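Local coordinates for protein sialidase B (Streptococcus pneumoniae TIGR4, PDB 4XJA) that catalyses the hydrolysis of terminal sialic acid residues linked alpha-(2->3), alpha-(2->6) or alpha-(2->8) in oligosaccharides, glycoproteins, glycolipids and synthetic substrates, at residues Phe206-Leu211 with Asp224-Gly229; Ser235-Ala240 with Ser286-Ser291. The protein carries 1 engineered substitution. All coordinates share one frame; numbering follows the deposited sequence.

Contact 1 of 2, residues Phe206-Leu211 with Asp224-Gly229. With SFJ ((2R,3R,4R,5R,6R)-5-acetamido-2,3-difluoro-4-hydroxy-6-[(1R,2R)-1,2,3-trihydroxypropyl]tetrahydro-2H-pyran-2-carboxylic acid), chain F.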
ATOM      1  N   PHE A 206       1.051   3.386  -3.635  1.00 13.42           N
ATOM      2  CA  PHE A 206       1.829   2.921  -2.489  1.00 14.65           C
ATOM      3  C   PHE A 206       1.240   1.626  -1.957  1.00 12.46           C
ATOM      4  O   PHE A 206       0.023   1.442  -1.976  1.00 14.02           O
ATOM      5  CB  PHE A 206       1.835   3.996  -1.388  1.00 13.62           C
ATOM      6  CG  PHE A 206       2.448   5.306  -1.825  1.00 14.01           C
ATOM      7  CD1 PHE A 206       3.827   5.503  -1.762  1.00 12.82           C
ATOM      8  CD2 PHE A 206       1.649   6.333  -2.299  1.00 13.24           C
ATOM      9  CE1 PHE A 206       4.401   6.707  -2.183  1.00 14.11           C
ATOM     10  CE2 PHE A 206       2.208   7.545  -2.712  1.00 14.89           C
ATOM     11  CZ  PHE A 206       3.585   7.729  -2.661  1.00 13.62           C
ATOM     12  N   ARG A 207       2.104   0.730  -1.489  1.00 13.60           N
ATOM     13  CA  ARG A 207       1.661  -0.472  -0.799  1.00 17.02           C
ATOM     14  C   ARG A 207       2.708  -0.862   0.228  1.00 16.33           C
ATOM     15  O   ARG A 207       3.824  -0.355   0.205  1.00 14.59           O
ATOM     16  CB  ARG A 207       1.466  -1.633  -1.783  1.00 14.80           C
ATOM     17  CG  ARG A 207       0.131  -1.659  -2.558  1.00 14.63           C
ATOM     18  CD  ARG A 207      -0.229  -3.112  -2.946  1.00 18.60           C
ATOM     19  NE  ARG A 207      -0.313  -3.967  -1.764  1.00 16.87           N
ATOM     20  CZ  ARG A 207      -0.426  -5.295  -1.788  1.00 20.19           C
ATOM     21  NH1 ARG A 207      -0.480  -5.955  -2.947  1.00 19.25           N
ATOM     22  NH2 ARG A 207      -0.495  -5.966  -0.642  1.00 16.54           N
ATOM     23  N   ILE A 208       2.344  -1.791   1.104  1.00 14.04           N
ATOM     24  CA  ILE A 208       3.285  -2.398   2.053  1.00 11.80           C
ATOM     25  C   ILE A 208       3.844  -1.395   3.076  1.00 12.05           C
ATOM     26  O   ILE A 208       5.051  -1.184   3.154  1.00 12.07           O
ATOM     27  CB  ILE A 208       4.446  -3.133   1.333  1.00 13.50           C
ATOM     28  CG1 ILE A 208       3.973  -3.814   0.030  1.00 14.81           C
ATOM     29  CG2 ILE A 208       5.067  -4.165   2.251  1.00 12.75           C
ATOM     30  CD1 ILE A 208       2.909  -4.901   0.214  1.00 15.53           C
ATOM     31  N   PRO A 209       2.961  -0.786   3.880  1.00 15.30           N
ATOM     32  CA  PRO A 209       3.407   0.172   4.902  1.00 13.27           C
ATOM     33  C   PRO A 209       4.102  -0.500   6.074  1.00 13.85           C
ATOM     34  O   PRO A 209       3.776  -1.651   6.413  1.00 14.52           O
ATOM     35  CB  PRO A 209       2.095   0.781   5.399  1.00 13.59           C
ATOM     36  CG  PRO A 209       1.083  -0.311   5.218  1.00 14.32           C
ATOM     37  CD  PRO A 209       1.500  -1.007   3.925  1.00 14.45           C
ATOM     38  N   THR A 210       5.058   0.214   6.675  1.00 11.23           N
ATOM     39  CA  THR A 210       5.670  -0.179   7.942  1.00 11.92           C
ATOM     40  C   THR A 210       5.670   1.024   8.905  1.00 13.98           C
ATOM     41  O   THR A 210       5.595   2.176   8.470  1.00 13.97           O
ATOM     42  CB  THR A 210       7.122  -0.630   7.764  1.00 15.53           C
ATOM     43  OG1 THR A 210       7.964   0.526   7.666  1.00 17.03           O
ATOM     44  CG2 THR A 210       7.291  -1.504   6.514  1.00 13.09           C
ATOM     45  N   LEU A 211       5.757   0.744  10.204  1.00 12.29           N
ATOM     46  CA  LEU A 211       5.905   1.765  11.243  1.00 13.81           C
ATOM     47  C   LEU A 211       6.829   1.208  12.304  1.00 15.45           C
ATOM     48  O   LEU A 211       6.774   0.022  12.595  1.00 14.56           O
ATOM     49  CB  LEU A 211       4.563   2.070  11.917  1.00 13.07           C
ATOM     50  CG  LEU A 211       3.508   2.864  11.161  1.00 12.05           C
ATOM     51  CD1 LEU A 211       2.194   2.844  11.953  1.00 14.61           C
ATOM     52  CD2 LEU A 211       3.988   4.312  10.954  1.00 15.20           C
ATOM     53  N   ASP A 224       6.564   0.739  -0.000  1.00 12.96           N
ATOM     54  CA  ASP A 224       6.851   0.560  -1.419  1.00 13.41           C
ATOM     55  C   ASP A 224       6.286   1.767  -2.140  1.00 16.54           C
ATOM     56  O   ASP A 224       5.067   1.968  -2.136  1.00 14.97           O
ATOM     57  CB  ASP A 224       6.089  -0.647  -1.969  1.00 13.44           C
ATOM     58  CG  ASP A 224       6.753  -1.973  -1.670  1.00 18.25           C
ATOM     59  OD1 ASP A 224       7.503  -2.108  -0.669  1.00 20.19           O
ATOM     60  OD2 ASP A 224       6.487  -2.908  -2.448  1.00 17.68           O
ATOM     61  N   ALA A 225       7.143   2.572  -2.767  1.00 13.67           N
ATOM     62  CA  ALA A 225       6.644   3.582  -3.707  1.00 12.53           C
ATOM     63  C   ALA A 225       6.522   2.899  -5.081  1.00 15.65           C
ATOM     64  O   ALA A 225       7.531   2.636  -5.746  1.00 13.31           O
ATOM     65  CB  ALA A 225       7.581   4.791  -3.769  1.00 13.57           C
ATOM     66  N   ARG A 226       5.289   2.583  -5.485  1.00 15.18           N
ATOM     67  CA  ARG A 226       5.057   1.768  -6.677  1.00 11.72           C
ATOM     68  C   ARG A 226       4.635   2.634  -7.858  1.00 13.40           C
ATOM     69  O   ARG A 226       3.602   3.302  -7.824  1.00 12.24           O
ATOM     70  CB  ARG A 226       4.023   0.672  -6.382  1.00 16.05           C
ATOM     71  CG  ARG A 226       4.467  -0.306  -5.271  1.00 14.96           C
ATOM     72  CD  ARG A 226       3.656  -1.593  -5.256  1.00 16.32           C
ATOM     73  NE  ARG A 226       4.232  -2.590  -4.343  1.00 14.58           N
ATOM     74  CZ  ARG A 226       3.759  -3.822  -4.171  1.00 16.99           C
ATOM     75  NH1 ARG A 226       2.692  -4.238  -4.843  1.00 14.15           N
ATOM     76  NH2 ARG A 226       4.359  -4.640  -3.326  1.00 14.34           N
ATOM     77  N   TYR A 227       5.439   2.608  -8.912  1.00 15.74           N
ATOM     78  CA  TYR A 227       5.223   3.512 -10.025  1.00 14.62           C
ATOM     79  C   TYR A 227       4.290   2.949 -11.086  1.00 14.45           C
ATOM     80  O   TYR A 227       3.460   3.685 -11.640  1.00 15.18           O
ATOM     81  CB  TYR A 227       6.578   3.964 -10.615  1.00 17.19           C
ATOM     82  CG  TYR A 227       7.382   4.742  -9.595  1.00 14.95           C
ATOM     83  CD1 TYR A 227       8.134   4.079  -8.635  1.00 13.90           C
ATOM     84  CD2 TYR A 227       7.356   6.129  -9.567  1.00 16.33           C
ATOM     85  CE1 TYR A 227       8.841   4.771  -7.670  1.00 13.98           C
ATOM     86  CE2 TYR A 227       8.064   6.834  -8.612  1.00 15.97           C
ATOM     87  CZ  TYR A 227       8.803   6.146  -7.668  1.00 18.15           C
ATOM     88  OH  TYR A 227       9.504   6.831  -6.704  1.00 14.24           O
ATOM     89  N   GLY A 228       4.428   1.663 -11.389  1.00 15.22           N
ATOM     90  CA  GLY A 228       3.663   1.063 -12.476  1.00 15.86           C
ATOM     91  C   GLY A 228       2.360   0.458 -11.986  1.00 15.61           C
ATOM     92  O   GLY A 228       2.137  -0.756 -12.094  1.00 15.81           O
ATOM     93  N   GLY A 229       1.494   1.307 -11.449  1.00 13.93           N
ATOM     94  CA  GLY A 229       0.288   0.833 -10.786  1.00 14.02           C
ATOM     95  C   GLY A 229       0.652   0.144  -9.477  1.00 16.21           C
ATOM     96  O   GLY A 229       1.768   0.287  -8.988  1.00 15.13           O
TER
HETATM   97  C11 SFJ F 705       8.069 -10.347  -2.981  1.00 19.07           C
HETATM   98  C9  SFJ F 705       2.913 -13.811  -4.015  0.78 38.41           C
HETATM   99  C10 SFJ F 705       6.590 -10.182  -3.335  0.56 22.64           C
HETATM  100  C1  SFJ F 705       0.102  -9.831  -1.558  0.93 19.17           C
HETATM  101  C7  SFJ F 705       3.336 -11.459  -3.899  0.35 28.38           C
HETATM  102  C4  SFJ F 705       3.801  -8.405  -1.644  1.00 18.51           C
HETATM  103  C3  SFJ F 705       2.244  -8.243  -1.871  0.80 19.57           C
HETATM  104  C5  SFJ F 705       4.347  -9.517  -2.570  1.00 18.64           C
HETATM  105  C6  SFJ F 705       3.552 -10.812  -2.466  0.90 21.64           C
HETATM  106  C2  SFJ F 705       1.526  -9.714  -2.185  0.31 21.18           C
HETATM  107  N5  SFJ F 705       5.760  -9.779  -2.349  0.96 19.18           N
HETATM  108  O10 SFJ F 705       6.229 -10.369  -4.470  0.93 23.64           O
HETATM  109  O9  SFJ F 705       3.828 -13.841  -5.066  0.40 41.93           O
HETATM  110  O1A SFJ F 705      -0.248 -10.933  -1.118  1.00 19.09           O
HETATM  111  O8  SFJ F 705       1.215 -12.542  -3.138  0.64 38.88           O
HETATM  112  O7  SFJ F 705       3.259 -10.584  -5.032  0.32 29.96           O
HETATM  113  O4  SFJ F 705       4.512  -7.252  -1.767  0.95 18.53           O
HETATM  114  O6  SFJ F 705       2.375 -10.694  -1.735  0.84 22.42           O
HETATM  115  FAI SFJ F 705       2.110  -7.554  -2.670  0.66 21.14           F
HETATM  116  FAJ SFJ F 705       1.204  -9.954  -3.372  0.55 26.85           F
HETATM  117  O1B SFJ F 705      -0.560  -8.797  -1.662  0.96 20.09           O
HETATM  118  C8  SFJ F 705       2.215 -12.528  -4.102  0.88 32.89           C
HETATM  119  O   HOH W   1       7.622  -1.795   1.994  1.00 17.29           O

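Contact 2 of 2, residues Ser235-Ala240 with Ser286-Ser291. With SFJ ((2R,3R,4R,5R,6R)-5-acetamido-2,3-difluoro-4-hydroxy-6-[(1R,2R)-1,2,3-trihydroxypropyl]tetrahydro-2H-pyran-2-carboxylic acid), chain F.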
ATOM      1  N   SER A 235       8.258  -4.575 -11.809  1.00 16.77           N
ATOM      2  CA  SER A 235       7.704  -3.236 -11.957  1.00 15.22           C
ATOM      3  C   SER A 235       8.825  -2.225 -11.741  1.00 17.18           C
ATOM      4  O   SER A 235      10.002  -2.589 -11.722  1.00 16.69           O
ATOM      5  CB  SER A 235       6.591  -3.018 -10.930  1.00 17.41           C
ATOM      6  OG  SER A 235       5.894  -1.810 -11.180  1.00 15.24           O
ATOM      7  N   LYS A 236       8.471  -0.957 -11.587  1.00 14.52           N
ATOM      8  CA  LYS A 236       9.406  -0.024 -10.960  1.00 16.25           C
ATOM      9  C   LYS A 236       8.860   0.310  -9.583  1.00 14.31           C
ATOM     10  O   LYS A 236       7.734   0.782  -9.457  1.00 13.35           O
ATOM     11  CB  LYS A 236       9.598   1.268 -11.751  1.00 14.46           C
ATOM     12  CG  LYS A 236      10.431   2.282 -10.945  1.00 14.40           C
ATOM     13  CD  LYS A 236      10.622   3.613 -11.664  1.00 15.63           C
ATOM     14  CE  LYS A 236      11.525   4.544 -10.841  1.00 16.42           C
ATOM     15  NZ  LYS A 236      12.850   3.953 -10.565  1.00 18.75           N
ATOM     16  N   ILE A 237       9.651   0.019  -8.552  1.00 13.72           N
ATOM     17  CA  ILE A 237       9.267   0.284  -7.172  1.00 12.68           C
ATOM     18  C   ILE A 237      10.524   0.714  -6.432  1.00 15.31           C
ATOM     19  O   ILE A 237      11.588   0.105  -6.605  1.00 15.97           O
ATOM     20  CB  ILE A 237       8.690  -0.986  -6.471  1.00 14.13           C
ATOM     21  CG1 ILE A 237       7.513  -1.579  -7.263  1.00 13.51           C
ATOM     22  CG2 ILE A 237       8.241  -0.672  -5.035  1.00 12.69           C
ATOM     23  CD1 ILE A 237       7.067  -2.946  -6.745  1.00 13.26           C
ATOM     24  N   ASN A 238      10.401   1.781  -5.648  1.00 14.49           N
ATOM     25  CA  ASN A 238      11.464   2.235  -4.760  1.00 14.18           C
ATOM     26  C   ASN A 238      10.961   2.089  -3.326  1.00 13.06           C
ATOM     27  O   ASN A 238       9.761   1.963  -3.098  1.00 13.89           O
ATOM     28  CB  ASN A 238      11.807   3.726  -5.011  1.00 10.98           C
ATOM     29  CG  ASN A 238      12.476   3.975  -6.349  1.00 14.41           C
ATOM     30  OD1 ASN A 238      13.205   3.128  -6.857  1.00 14.42           O
ATOM     31  ND2 ASN A 238      12.237   5.160  -6.928  1.00 14.85           N
ATOM     32  N   ILE A 239      11.872   2.127  -2.358  1.00 13.96           N
ATOM     33  CA  ILE A 239      11.467   2.148  -0.955  1.00 13.99           C
ATOM     34  C   ILE A 239      11.601   3.568  -0.440  1.00 15.07           C
ATOM     35  O   ILE A 239      12.688   4.159  -0.533  1.00 13.34           O
ATOM     36  CB  ILE A 239      12.354   1.237  -0.081  1.00 15.80           C
ATOM     37  CG1 ILE A 239      12.395  -0.193  -0.638  1.00 12.63           C
ATOM     38  CG2 ILE A 239      11.883   1.276   1.386  1.00 14.50           C
ATOM     39  CD1 ILE A 239      11.033  -0.906  -0.713  1.00 18.35           C
ATOM     40  N   ALA A 240      10.510   4.124   0.098  1.00 13.90           N
ATOM     41  CA  ALA A 240      10.542   5.480   0.663  1.00 15.22           C
ATOM     42  C   ALA A 240      10.283   5.468   2.161  1.00 17.52           C
ATOM     43  O   ALA A 240       9.679   4.533   2.686  1.00 13.01           O
ATOM     44  CB  ALA A 240       9.550   6.395  -0.029  1.00 14.86           C
ATOM     45  N   SER A 286      13.754  -3.271  -9.358  1.00 16.01           N
ATOM     46  CA  SER A 286      12.884  -2.774  -8.288  1.00 16.42           C
ATOM     47  C   SER A 286      13.274  -3.273  -6.900  1.00 15.38           C
ATOM     48  O   SER A 286      14.053  -4.223  -6.765  1.00 16.53           O
ATOM     49  CB  SER A 286      11.418  -3.116  -8.570  1.00 15.25           C
ATOM     50  OG  SER A 286      11.230  -4.515  -8.722  1.00 15.77           O
ATOM     51  N   PHE A 287      12.730  -2.612  -5.878  1.00 16.03           N
ATOM     52  CA  PHE A 287      12.802  -3.067  -4.487  1.00 16.02           C
ATOM     53  C   PHE A 287      11.384  -3.383  -4.042  1.00 15.46           C
ATOM     54  O   PHE A 287      10.444  -2.811  -4.564  1.00 18.14           O
ATOM     55  CB  PHE A 287      13.371  -1.953  -3.599  1.00 15.70           C
ATOM     56  CG  PHE A 287      14.776  -1.559  -3.955  1.00 16.13           C
ATOM     57  CD1 PHE A 287      15.855  -2.253  -3.434  1.00 15.70           C
ATOM     58  CD2 PHE A 287      15.013  -0.505  -4.823  1.00 16.79           C
ATOM     59  CE1 PHE A 287      17.157  -1.898  -3.768  1.00 19.21           C
ATOM     60  CE2 PHE A 287      16.303  -0.136  -5.155  1.00 16.50           C
ATOM     61  CZ  PHE A 287      17.377  -0.832  -4.628  1.00 15.33           C
ATOM     62  N   ILE A 288      11.209  -4.292  -3.088  1.00 15.79           N
ATOM     63  CA  ILE A 288       9.853  -4.633  -2.659  1.00 17.26           C
ATOM     64  C   ILE A 288       9.866  -5.264  -1.272  1.00 15.09           C
ATOM     65  O   ILE A 288      10.783  -6.022  -0.955  1.00 16.30           O
ATOM     66  CB  ILE A 288       9.154  -5.550  -3.716  1.00 20.07           C
ATOM     67  CG1 ILE A 288       7.740  -5.943  -3.291  1.00 15.78           C
ATOM     68  CG2 ILE A 288       9.997  -6.793  -4.035  1.00 16.88           C
ATOM     69  CD1 ILE A 288       6.983  -6.633  -4.410  1.00 17.96           C
ATOM     70  N   ASP A 289       8.869  -4.918  -0.453  1.00 16.21           N
ATOM     71  CA  ASP A 289       8.696  -5.467   0.898  1.00 15.76           C
ATOM     72  C   ASP A 289       9.817  -5.067   1.861  1.00 19.44           C
ATOM     73  O   ASP A 289      10.808  -5.785   2.001  1.00 21.01           O
ATOM     74  CB  ASP A 289       8.560  -6.999   0.868  1.00 15.32           C
ATOM     75  CG  ASP A 289       7.291  -7.469   0.167  1.00 18.90           C
ATOM     76  OD1 ASP A 289       6.427  -6.624  -0.138  1.00 16.51           O
ATOM     77  OD2 ASP A 289       7.153  -8.695  -0.057  1.00 16.16           O
ATOM     78  N   SER A 290       9.655  -3.933   2.534  1.00 17.04           N
ATOM     79  CA  SER A 290      10.676  -3.452   3.454  1.00 13.88           C
ATOM     80  C   SER A 290      10.327  -3.773   4.901  1.00 15.60           C
ATOM     81  O   SER A 290       9.179  -4.091   5.233  1.00 13.53           O
ATOM     82  CB  SER A 290      10.920  -1.938   3.293  1.00 15.23           C
ATOM     83  OG  SER A 290       9.736  -1.164   3.465  1.00 15.44           O
ATOM     84  N   SER A 291      11.333  -3.674   5.765  1.00 16.27           N
ATOM     85  CA  SER A 291      11.182  -3.986   7.181  1.00 14.74           C
ATOM     86  C   SER A 291      12.248  -3.172   7.897  1.00 15.66           C
ATOM     87  O   SER A 291      13.349  -3.000   7.363  1.00 15.60           O
ATOM     88  CB  SER A 291      11.407  -5.481   7.410  1.00 15.18           C
ATOM     89  OG  SER A 291      11.039  -5.851   8.721  1.00 18.63           O
TER
HETATM   90  C11 SFJ F 705       8.069 -10.347  -2.981  1.00 19.07           C
HETATM   91  C9  SFJ F 705       2.913 -13.811  -4.015  0.78 38.41           C
HETATM   92  C10 SFJ F 705       6.590 -10.182  -3.335  0.56 22.64           C
HETATM   93  C1  SFJ F 705       0.102  -9.831  -1.558  0.93 19.17           C
HETATM   94  C7  SFJ F 705       3.336 -11.459  -3.899  0.35 28.38           C
HETATM   95  C4  SFJ F 705       3.801  -8.405  -1.644  1.00 18.51           C
HETATM   96  C3  SFJ F 705       2.244  -8.243  -1.871  0.80 19.57           C
HETATM   97  C5  SFJ F 705       4.347  -9.517  -2.570  1.00 18.64           C
HETATM   98  C6  SFJ F 705       3.552 -10.812  -2.466  0.90 21.64           C
HETATM   99  C2  SFJ F 705       1.526  -9.714  -2.185  0.31 21.18           C
HETATM  100  N5  SFJ F 705       5.760  -9.779  -2.349  0.96 19.18           N
HETATM  101  O10 SFJ F 705       6.229 -10.369  -4.470  0.93 23.64           O
HETATM  102  O9  SFJ F 705       3.828 -13.841  -5.066  0.40 41.93           O
HETATM  103  O1A SFJ F 705      -0.248 -10.933  -1.118  1.00 19.09           O
HETATM  104  O8  SFJ F 705       1.215 -12.542  -3.138  0.64 38.88           O
HETATM  105  O7  SFJ F 705       3.259 -10.584  -5.032  0.32 29.96           O
HETATM  106  O4  SFJ F 705       4.512  -7.252  -1.767  0.95 18.53           O
HETATM  107  O6  SFJ F 705       2.375 -10.694  -1.735  0.84 22.42           O
HETATM  108  FAI SFJ F 705       2.110  -7.554  -2.670  0.66 21.14           F
HETATM  109  FAJ SFJ F 705       1.204  -9.954  -3.372  0.55 26.85           F
HETATM  110  O1B SFJ F 705      -0.560  -8.797  -1.662  0.96 20.09           O
HETATM  111  C8  SFJ F 705       2.215 -12.528  -4.102  0.88 32.89           C
HETATM  112  O   HOH W   2      11.530  -5.596 -11.125  1.00 18.23           O

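Contact 1 of 2, residues Phe206-Leu211 with Asp224-Gly229
Arg207 and Arg226, one from each strand of a beta hairpin, reach the same bound difluoro sialic acid analogue by different routes. CB of Arg207 lies over one face of the Arg226 guanidinium, displaced toward the rim, and CD of Arg207 touches NH1 of Arg226 at 3.7 Å. Beyond this point the ends part, their guanidinium planes 52° apart. Arg226 is extended from CG to NE, whereas Arg207 bends at chi3 (58°), turning its end group to the ligand carboxylate. There NH1 and NH2 of Arg207 both donate to O1B of the ligand, at 3.1 and 3.0 Å and in the guanidinium plane, while fluorine FAI sits over one face. NE of Arg207 forms a salt bridge with Glu631, and Tyr615 adds a cation-pi contact.

Asp224, on the same strand, grips one edge of Arg226. OD2 of Asp224 takes two bonds side-on, from NE (3.0 Å) and NH2 (2.9 Å) of Arg226; the NE bond uses the anti lone pair, the NH2 bond comes in 34° out of the carboxylate plane. With Thr230 O taking NH1, this grip fixes the guanidinium's rotation and directs NH2 also to a weak bond with O4 of the ligand. Ile208 lies across the pair, its CG1 3.5 Å from NH2 of Arg226, and a water bridges Ile208 O to Asp224 OD1.

In the backbone, Arg207 and Asp224 form an antiparallel hydrogen-bonded pair. On the other face of the sheet, CE1 of Phe206 packs on CB of Ala225 (4.0 Å), a non-hydrogen-bonded pair. The hairpin thus presents its polar face to the active site, consistent with the arginine triad of sialidases, in which Arg207, Arg519 and Arg581 probably hold the substrate carboxylate.

Contact 2 of 2, residues Ser235-Ala240 with Ser286-Ser291
With chi1 at -54°, Ile239 keeps CG1 beside its backbone N and sets it against CB of Phe287, 3.6 Å away, the two side chains crossing at about a right angle; its other branch, CG2, rests on Ser290. Ile288 takes the other course: CG1 stands anti to the backbone N (chi1 179°), carrying CD1 to within 4.4 Å of CD1 of Ile237 and 3.7 Å of O4 of the ligand. Ile237 is packed tightly, its CG2 3.1 Å from the carbonyl oxygen of Phe287, a buried acceptor with no partner in the model.

A single hydrogen bond ties the backbones, Phe287 N to Ile237 O at 3.0 Å, with the donor well above the carbonyl plane, as suits strands that cross at 57° and do not pair. Asp289 turns away from this packing and accepts from the ligand with both oxygens, OD1 from O4 (2.6 Å) and OD2 from N5 (2.9 Å).

Strand 237-244 belongs to the sheet of strand 219-226, whereas strand 286-294 pairs with strand 301-308, so the contact joins two neighbouring blades of the sialidase beta-propeller.

Both contacts are buried and both touch the ligand, yet they do different work in the propeller. Contact 1 pairs adjacent strands within one blade and is largely polar, its arginines meeting the ligand's carboxylate and O4; contact 2 packs that blade against the next, mostly through aliphatic groups, and reaches the ligand through the carboxylate of Asp289 and the side chain of Ile288. They are joined directly because strands 219-226 and 237-244 are neighbours in one sheet, with a probable hydrogen bond from Ala225 N to Asn238 O at 2.7 Å. Asp224 of contact 1 also spans the blade boundary, its OD1 hydrogen-bonded to the backbone N of Asp289 and its OD2 packed against CG1 of Ile288.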